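Local coordinates for glycoside hydrolase family 81 (Clostridium thermocellum, PDB 6FOP), which probably hydrolyses beta-1,3-glucans such as laminarin, working among the enzymes of the bacterial cellulosome, at residues Thr228-Ser233 with Phe464-Asn469; Lys590-Ile595 with Leu659-Phe664. All blocks are in the same frame, centred on the assembly; numbering follows the deposited sequence. Where two conformers were deposited one is given.

Interaction 1 (Thr228-Ser233 with Phe464-Asn469). With CA (calcium ion), chain B.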
ATOM      1  N   THR A 228      -3.026 -15.741  -9.287  1.00 13.94           N
ATOM      2  CA  THR A 228      -1.836 -14.948  -9.010  1.00 13.99           C
ATOM      3  C   THR A 228      -1.613 -14.951  -7.489  1.00 14.18           C
ATOM      4  O   THR A 228      -2.576 -14.825  -6.707  1.00 15.60           O
ATOM      5  CB  THR A 228      -1.916 -13.499  -9.534  1.00 13.64           C
ATOM      6  OG1 THR A 228      -2.993 -12.796  -8.908  1.00 13.71           O
ATOM      7  CG2 THR A 228      -2.090 -13.492 -11.068  1.00 14.11           C
ATOM      8  N   LYS A 229      -0.346 -15.106  -7.102  0.62 13.31           N
ATOM      9  CA  LYS A 229       0.035 -15.263  -5.689  0.62 14.01           C
ATOM     10  C   LYS A 229       1.342 -14.589  -5.379  0.62 14.64           C
ATOM     11  O   LYS A 229       2.317 -14.725  -6.130  0.62 15.45           O
ATOM     12  CB  LYS A 229       0.191 -16.765  -5.359  0.62 16.79           C
ATOM     13  CG  LYS A 229      -1.089 -17.583  -5.391  0.62 21.10           C
ATOM     14  CD  LYS A 229      -1.872 -17.518  -4.078  0.62 23.72           C
ATOM     15  CE  LYS A 229      -3.360 -17.803  -4.281  0.62 24.57           C
ATOM     16  NZ  LYS A 229      -4.018 -16.543  -4.796  0.62 21.97           N
ATOM     17  N   VAL A 230       1.386 -13.928  -4.217  1.00 14.22           N
ATOM     18  CA  VAL A 230       2.655 -13.501  -3.600  1.00 14.44           C
ATOM     19  C   VAL A 230       2.972 -14.342  -2.384  1.00 14.64           C
ATOM     20  O   VAL A 230       2.075 -14.796  -1.686  1.00 16.55           O
ATOM     21  CB  VAL A 230       2.693 -12.028  -3.237  1.00 16.51           C
ATOM     22  CG1 VAL A 230       2.543 -11.199  -4.500  1.00 19.00           C
ATOM     23  CG2 VAL A 230       1.649 -11.659  -2.171  1.00 16.66           C
ATOM     24  N   GLU A 231       4.272 -14.538  -2.161  1.00 14.28           N
ATOM     25  CA  GLU A 231       4.777 -15.131  -0.927  1.00 15.67           C
ATOM     26  C   GLU A 231       5.997 -14.317  -0.519  1.00 15.18           C
ATOM     27  O   GLU A 231       6.647 -13.715  -1.373  1.00 16.46           O
ATOM     28  CB  GLU A 231       5.212 -16.579  -1.127  1.00 19.17           C
ATOM     29  CG  GLU A 231       4.225 -17.501  -1.782  1.00 24.52           C
ATOM     30  CD  GLU A 231       4.974 -18.712  -2.316  1.00 32.50           C
ATOM     31  OE1 GLU A 231       5.456 -18.720  -3.496  1.00 41.35           O
ATOM     32  OE2 GLU A 231       5.165 -19.611  -1.515  1.00 35.83           O
ATOM     33  N   TRP A 232       6.303 -14.282   0.774  1.00 14.27           N
ATOM     34  CA  TRP A 232       7.443 -13.498   1.257  1.00 14.11           C
ATOM     35  C   TRP A 232       8.252 -14.258   2.286  1.00 14.38           C
ATOM     36  O   TRP A 232       7.745 -15.173   2.944  1.00 15.23           O
ATOM     37  CB  TRP A 232       7.000 -12.152   1.847  1.00 14.95           C
ATOM     38  CG  TRP A 232       6.010 -12.260   2.926  1.00 13.97           C
ATOM     39  CD1 TRP A 232       6.265 -12.454   4.268  1.00 14.29           C
ATOM     40  CD2 TRP A 232       4.592 -12.182   2.799  1.00 14.18           C
ATOM     41  NE1 TRP A 232       5.098 -12.494   4.954  1.00 15.24           N
ATOM     42  CE2 TRP A 232       4.050 -12.331   4.090  1.00 15.09           C
ATOM     43  CE3 TRP A 232       3.719 -11.989   1.711  1.00 14.80           C
ATOM     44  CZ2 TRP A 232       2.676 -12.320   4.323  1.00 15.25           C
ATOM     45  CZ3 TRP A 232       2.376 -11.957   1.954  1.00 15.75           C
ATOM     46  CH2 TRP A 232       1.863 -12.129   3.247  1.00 16.51           C
ATOM     47  N   SER A 233       9.507 -13.831   2.430  1.00 14.81           N
ATOM     48  CA  SER A 233      10.402 -14.396   3.426  0.72 15.71           C
ATOM     49  C   SER A 233      11.377 -13.346   3.945  1.00 15.89           C
ATOM     50  O   SER A 233      12.056 -12.695   3.141  1.00 15.66           O
ATOM     51  CB  SER A 233      11.163 -15.579   2.814  0.72 17.73           C
ATOM     52  OG  SER A 233      12.074 -16.110   3.758  0.72 21.01           O
ATOM     53  N   PHE A 464     -11.785 -12.244   7.054  1.00 15.56           N
ATOM     54  CA  PHE A 464     -11.193 -11.020   6.515  1.00 15.93           C
ATOM     55  C   PHE A 464     -10.507 -11.376   5.210  1.00 15.73           C
ATOM     56  O   PHE A 464      -9.951 -12.459   5.100  1.00 16.83           O
ATOM     57  CB  PHE A 464     -10.152 -10.431   7.492  1.00 16.51           C
ATOM     58  CG  PHE A 464     -10.711 -10.137   8.867  1.00 16.70           C
ATOM     59  CD1 PHE A 464     -11.450  -8.999   9.097  1.00 16.89           C
ATOM     60  CD2 PHE A 464     -10.571 -11.059   9.891  1.00 17.03           C
ATOM     61  CE1 PHE A 464     -11.999  -8.750  10.334  1.00 17.88           C
ATOM     62  CE2 PHE A 464     -11.120 -10.820  11.134  1.00 18.96           C
ATOM     63  CZ  PHE A 464     -11.831  -9.662  11.357  1.00 18.21           C
ATOM     64  N   PRO A 465     -10.509 -10.451   4.238  1.00 15.25           N
ATOM     65  CA  PRO A 465      -9.858 -10.758   2.980  1.00 14.63           C
ATOM     66  C   PRO A 465      -8.336 -10.706   3.130  1.00 14.65           C
ATOM     67  O   PRO A 465      -7.818 -10.150   4.118  1.00 15.69           O
ATOM     68  CB  PRO A 465     -10.381  -9.669   2.054  1.00 15.96           C
ATOM     69  CG  PRO A 465     -10.556  -8.482   2.953  1.00 15.96           C
ATOM     70  CD  PRO A 465     -10.984  -9.058   4.286  1.00 16.34           C
ATOM     71  N   PHE A 466      -7.616 -11.273   2.184  1.00 14.66           N
ATOM     72  CA  PHE A 466      -6.157 -11.307   2.215  1.00 14.67           C
ATOM     73  C   PHE A 466      -5.594  -9.915   1.968  1.00 13.99           C
ATOM     74  O   PHE A 466      -5.913  -9.289   0.962  1.00 14.03           O
ATOM     75  CB  PHE A 466      -5.645 -12.276   1.156  1.00 14.84           C
ATOM     76  CG  PHE A 466      -4.161 -12.486   1.172  1.00 14.80           C
ATOM     77  CD1 PHE A 466      -3.558 -13.225   2.176  1.00 15.67           C
ATOM     78  CD2 PHE A 466      -3.377 -12.026   0.134  1.00 13.83           C
ATOM     79  CE1 PHE A 466      -2.198 -13.422   2.157  1.00 15.96           C
ATOM     80  CE2 PHE A 466      -2.016 -12.239   0.109  1.00 14.86           C
ATOM     81  CZ  PHE A 466      -1.436 -12.942   1.122  1.00 16.23           C
ATOM     82  N   LEU A 467      -4.788  -9.417   2.898  1.00 12.95           N
ATOM     83  CA  LEU A 467      -4.078  -8.138   2.749  1.00 12.91           C
ATOM     84  C   LEU A 467      -4.947  -7.009   2.227  1.00 12.65           C
ATOM     85  O   LEU A 467      -4.718  -6.463   1.122  1.00 13.08           O
ATOM     86  CB  LEU A 467      -2.827  -8.320   1.876  1.00 12.98           C
ATOM     87  CG  LEU A 467      -1.741  -9.282   2.326  1.00 14.00           C
ATOM     88  CD1 LEU A 467      -0.580  -9.249   1.342  1.00 14.60           C
ATOM     89  CD2 LEU A 467      -1.265  -8.983   3.758  1.00 14.27           C
ATOM     90  N   ARG A 468      -5.928  -6.617   3.028  1.00 12.06           N
ATOM     91  CA  ARG A 468      -6.875  -5.608   2.576  1.00 12.79           C
ATOM     92  C   ARG A 468      -6.238  -4.374   1.968  1.00 12.09           C
ATOM     93  O   ARG A 468      -6.312  -4.147   0.746  1.00 12.80           O
ATOM     94  CB  ARG A 468      -7.871  -5.202   3.667  1.00 13.62           C
ATOM     95  CG  ARG A 468      -8.980  -4.291   3.164  1.00 14.15           C
ATOM     96  CD  ARG A 468      -9.778  -3.628   4.268  1.00 13.90           C
ATOM     97  NE  ARG A 468     -10.312  -4.613   5.197  1.00 13.71           N
ATOM     98  CZ  ARG A 468     -11.414  -5.339   5.002  1.00 14.43           C
ATOM     99  NH1 ARG A 468     -12.159  -5.214   3.893  1.00 15.18           N
ATOM    100  NH2 ARG A 468     -11.767  -6.240   5.903  1.00 14.36           N
ATOM    101  N   ASN A 469      -5.600  -3.530   2.791  1.00 12.43           N
ATOM    102  CA  ASN A 469      -5.159  -2.243   2.253  1.00 12.73           C
ATOM    103  C   ASN A 469      -3.937  -2.303   1.337  1.00 12.14           C
ATOM    104  O   ASN A 469      -3.809  -1.469   0.425  1.00 13.36           O
ATOM    105  CB  ASN A 469      -4.971  -1.231   3.357  1.00 13.26           C
ATOM    106  CG  ASN A 469      -6.286  -0.886   4.007  1.00 13.47           C
ATOM    107  OD1 ASN A 469      -6.672  -1.546   4.987  1.00 15.69           O
ATOM    108  ND2 ASN A 469      -7.000   0.082   3.475  1.00 13.97           N
TER
HETATM  109 CA    CA B 801      -5.071  -5.474  -0.953  1.00 13.06          CA
HETATM  110  O   HOH W   1      -4.956  -7.840  -1.275  1.00 14.33           O
HETATM  111  O   HOH W   2      -4.936  -3.171  -1.701  1.00 12.77           O
HETATM  112  O   HOH W   3      -4.746  -5.596  -3.362  1.00 12.88           O
HETATM  113  O   HOH W   4      -7.383  -5.771  -1.431  1.00 13.50           O
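Leu467, whose side chain meets Trp232 across the contact, turns its carbonyl O onto a calcium ion at 2.3 Å. Arg468 O, Phe470 O and four waters complete seven ligands, and one of these waters (water 1) donates to Phe466 O at 2.8 Å. With Leu467 bound directly and Phe466 through a water, both present apolar side chains to strand 223-235. Phe466 CG stands anti to its backbone N (chi1 -175°), which carries the ring out to the strand; there CZ lies near the plane of the indole, 4.0 Å from Trp232 CH2 at the six-membered end. Trp232 and Phe466 approach from opposite directions. Val230 CG2 lies at the edge of the phenyl ring, 4.4 Å from Phe466 CE2, while Leu467 CG lies over one phenyl face, offset toward the rim. Leu467 CD1 comes to 4.1 Å from Trp232 CZ3. Helix 514-534 of the family 81 C-terminal domain contacts both segments: Leu519 touches Leu467 and Trp232, Tyr522 touches Leu467 and Val230. The direct contact between loop and strand is apolar and rests on van der Waals packing, while the calcium probably helps to fix the loop's shape.

Interaction 2 (Lys590-Ile595 with Leu659-Phe664)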
ATOM      1  N   LYS A 590      16.686   8.348   3.405  1.00 15.58           N
ATOM      2  CA  LYS A 590      17.568   7.538   2.534  1.00 18.21           C
ATOM      3  C   LYS A 590      18.542   8.369   1.723  1.00 16.73           C
ATOM      4  O   LYS A 590      19.710   8.010   1.572  1.00 17.84           O
ATOM      5  CB  LYS A 590      16.727   6.680   1.588  1.00 21.26           C
ATOM      6  CG  LYS A 590      16.207   5.412   2.202  1.00 28.65           C
ATOM      7  CD  LYS A 590      15.650   4.563   1.058  1.00 35.51           C
ATOM      8  CE  LYS A 590      15.034   3.275   1.533  1.00 40.43           C
ATOM      9  NZ  LYS A 590      16.047   2.224   1.826  1.00 40.61           N
ATOM     10  N   ASP A 591      18.063   9.468   1.161  1.00 17.82           N
ATOM     11  CA  ASP A 591      18.935  10.398   0.423  1.00 17.84           C
ATOM     12  C   ASP A 591      18.850  11.748   1.127  1.00 17.68           C
ATOM     13  O   ASP A 591      17.861  12.479   0.964  1.00 17.34           O
ATOM     14  CB  ASP A 591      18.505  10.531  -1.036  1.00 18.27           C
ATOM     15  CG  ASP A 591      19.447  11.391  -1.854  1.00 21.63           C
ATOM     16  OD1 ASP A 591      20.328  12.066  -1.281  1.00 23.71           O
ATOM     17  OD2 ASP A 591      19.291  11.396  -3.105  1.00 27.01           O
ATOM     18  N   PRO A 592      19.876  12.099   1.911  1.00 17.74           N
ATOM     19  CA  PRO A 592      19.837  13.421   2.585  1.00 18.14           C
ATOM     20  C   PRO A 592      19.740  14.604   1.619  1.00 18.37           C
ATOM     21  O   PRO A 592      19.157  15.612   1.986  1.00 18.18           O
ATOM     22  CB  PRO A 592      21.130  13.485   3.366  1.00 20.70           C
ATOM     23  CG  PRO A 592      21.710  12.160   3.335  1.00 21.85           C
ATOM     24  CD  PRO A 592      21.038  11.296   2.328  1.00 18.55           C
ATOM     25  N   ASN A 593      20.315  14.487   0.410  1.00 18.44           N
ATOM     26  CA  ASN A 593      20.179  15.553  -0.577  1.00 20.01           C
ATOM     27  C   ASN A 593      18.727  15.735  -0.998  1.00 17.58           C
ATOM     28  O   ASN A 593      18.318  16.849  -1.296  1.00 18.55           O
ATOM     29  CB  ASN A 593      21.090  15.314  -1.787  1.00 24.84           C
ATOM     30  CG  ASN A 593      22.560  15.321  -1.410  1.00 31.08           C
ATOM     31  OD1 ASN A 593      23.314  14.409  -1.753  1.00 43.33           O
ATOM     32  ND2 ASN A 593      22.967  16.347  -0.688  1.00 34.20           N
ATOM     33  N   TYR A 594      17.959  14.636  -1.049  1.00 17.04           N
ATOM     34  CA  TYR A 594      16.537  14.748  -1.359  1.00 16.14           C
ATOM     35  C   TYR A 594      15.795  15.467  -0.230  1.00 15.56           C
ATOM     36  O   TYR A 594      14.898  16.267  -0.496  1.00 16.37           O
ATOM     37  CB  TYR A 594      15.870  13.387  -1.666  1.00 15.72           C
ATOM     38  CG  TYR A 594      14.400  13.570  -2.003  1.00 15.58           C
ATOM     39  CD1 TYR A 594      14.007  14.075  -3.247  1.00 16.56           C
ATOM     40  CD2 TYR A 594      13.404  13.316  -1.056  1.00 15.62           C
ATOM     41  CE1 TYR A 594      12.664  14.316  -3.531  1.00 16.81           C
ATOM     42  CE2 TYR A 594      12.059  13.555  -1.331  1.00 16.20           C
ATOM     43  CZ  TYR A 594      11.695  14.029  -2.593  1.00 15.18           C
ATOM     44  OH  TYR A 594      10.372  14.271  -2.865  1.00 15.98           O
ATOM     45  N   ILE A 595      16.150  15.189   1.033  1.00 15.71           N
ATOM     46  CA  ILE A 595      15.527  15.936   2.150  1.00 15.62           C
ATOM     47  C   ILE A 595      15.674  17.462   1.892  1.00 14.92           C
ATOM     48  O   ILE A 595      14.715  18.227   1.967  1.00 16.02           O
ATOM     49  CB  ILE A 595      16.220  15.616   3.517  1.00 15.83           C
ATOM     50  CG1 ILE A 595      16.102  14.146   3.956  1.00 17.06           C
ATOM     51  CG2 ILE A 595      15.730  16.563   4.602  1.00 15.93           C
ATOM     52  CD1 ILE A 595      14.726  13.743   4.359  1.00 17.11           C
ATOM     53  N   LEU A 659      23.578  11.693  17.338  1.00 16.79           N
ATOM     54  CA  LEU A 659      23.852  10.385  16.704  1.00 17.86           C
ATOM     55  C   LEU A 659      24.351  10.500  15.282  1.00 16.15           C
ATOM     56  O   LEU A 659      25.126   9.647  14.816  1.00 17.55           O
ATOM     57  CB  LEU A 659      22.581   9.540  16.692  1.00 17.82           C
ATOM     58  CG  LEU A 659      21.923   9.165  18.033  1.00 19.25           C
ATOM     59  CD1 LEU A 659      20.489   8.657  17.796  1.00 19.32           C
ATOM     60  CD2 LEU A 659      22.686   8.084  18.746  1.00 20.89           C
ATOM     61  N   GLY A 660      23.909  11.530  14.572  1.00 16.61           N
ATOM     62  CA  GLY A 660      24.107  11.619  13.129  1.00 16.81           C
ATOM     63  C   GLY A 660      22.908  11.127  12.345  1.00 15.70           C
ATOM     64  O   GLY A 660      21.851  10.857  12.895  1.00 17.03           O
ATOM     65  N   LEU A 661      23.092  11.081  11.036  1.00 16.62           N
ATOM     66  CA  LEU A 661      22.053  10.706  10.112  1.00 15.68           C
ATOM     67  C   LEU A 661      21.981   9.187   9.955  1.00 15.58           C
ATOM     68  O   LEU A 661      22.993   8.485  10.098  1.00 16.24           O
ATOM     69  CB  LEU A 661      22.330  11.360   8.757  1.00 15.39           C
ATOM     70  CG  LEU A 661      22.495  12.892   8.749  1.00 17.42           C
ATOM     71  CD1 LEU A 661      22.622  13.405   7.324  1.00 17.88           C
ATOM     72  CD2 LEU A 661      21.305  13.550   9.451  1.00 18.24           C
ATOM     73  N   PRO A 662      20.811   8.665   9.592  1.00 14.75           N
ATOM     74  CA  PRO A 662      20.737   7.217   9.377  1.00 15.36           C
ATOM     75  C   PRO A 662      21.690   6.748   8.264  1.00 15.12           C
ATOM     76  O   PRO A 662      21.780   7.370   7.218  1.00 16.59           O
ATOM     77  CB  PRO A 662      19.280   6.972   8.985  1.00 16.16           C
ATOM     78  CG  PRO A 662      18.806   8.297   8.484  1.00 15.42           C
ATOM     79  CD  PRO A 662      19.516   9.323   9.353  1.00 14.74           C
ATOM     80  N   ASP A 663      22.322   5.621   8.491  1.00 14.50           N
ATOM     81  CA  ASP A 663      23.311   5.065   7.572  1.00 15.22           C
ATOM     82  C   ASP A 663      22.745   3.759   7.023  1.00 16.36           C
ATOM     83  O   ASP A 663      22.666   2.755   7.734  1.00 18.95           O
ATOM     84  CB  ASP A 663      24.624   4.817   8.307  1.00 15.82           C
ATOM     85  CG  ASP A 663      25.776   4.456   7.379  1.00 16.86           C
ATOM     86  OD1 ASP A 663      25.513   3.891   6.300  1.00 19.54           O
ATOM     87  OD2 ASP A 663      26.943   4.729   7.736  1.00 18.69           O
ATOM     88  N   PHE A 664      22.356   3.796   5.755  1.00 17.12           N
ATOM     89  CA  PHE A 664      21.725   2.663   5.087  1.00 18.65           C
ATOM     90  C   PHE A 664      22.712   1.700   4.440  1.00 17.91           C
ATOM     91  O   PHE A 664      22.310   0.769   3.764  1.00 20.76           O
ATOM     92  CB  PHE A 664      20.740   3.203   4.060  1.00 21.97           C
ATOM     93  CG  PHE A 664      19.621   3.958   4.690  1.00 25.12           C
ATOM     94  CD1 PHE A 664      18.555   3.275   5.261  1.00 29.65           C
ATOM     95  CD2 PHE A 664      19.696   5.336   4.847  1.00 24.46           C
ATOM     96  CE1 PHE A 664      17.521   3.963   5.880  1.00 33.18           C
ATOM     97  CE2 PHE A 664      18.682   6.005   5.463  1.00 24.65           C
ATOM     98  CZ  PHE A 664      17.602   5.328   5.978  1.00 27.85           C
TER
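Lys590 sets its CG over one face of the Phe664 ring, the two side chains crossing at about a right angle. This methylene lies over the ring centre, with Lys590 CG 4.0 Å from the centroid of the Phe664 ring and 10° off the ring normal, a CH-pi contact made by carbon and not by the ammonium group. The ring also touches the lysine backbone, with Phe664 CE2 3.5 Å from Lys590 CA. Phe664 CG sits beside its own backbone N and anti to the carbonyl carbon (chi1 -64°), which turns the ring toward the lysine. His303 meets the same ring edge-to-face, which probably limits its rotation. Beyond CG the lysine runs extended until it bends at its last torsion, and its side chain also packs on Val528 and Cys532 of helix 514-534.

The contact joins the start of helix 592-606 to the short strand 661-662, an outer strand of a four-stranded antiparallel sheet. Asp591 is the N-cap of that helix, its OD1 accepting a weak bond from Asn593 N at 3.0 Å. On the other side, Gly660 ends helix 646-659 with a positive phi of 96°, and the chain passes straight into the strand. Leu661 in the strand, and Asp663 just after it, pair through their backbones with Asn677 and Val675.

Further along, Pro592, in the first turn of the helix, faces Leu661. Leu661 CD1 stops 4.2 Å from Pro592 CB on the pyrrolidine ring, and this pair buries less surface than Lys590 and Phe664. Beside this packing, Asp663 OD2 forms a salt bridge with Arg682 and a hydrogen bond with Asn677 ND2.

How the interactions relate
Interactions 1 and 2 follow one another in series along the chain, the first closing at Asn469 before the second opens at Lys590. Their centres are 31 Å apart and their nearest atoms about 15 Å, so they do not touch. Helix 514-534 links them indirectly: Leu519 and Tyr522 pack against interaction 1, and Val528 and Cys532 further along the same helix against Lys590 of interaction 2. Each contact involves an outer strand of a different antiparallel sheet, strand 223-235 in the first case and strand 661-662 in the second. Interaction 1 is partly buried and interaction 2 is a surface contact, centred about 11 Å and about 24 Å respectively from the centre of the chain.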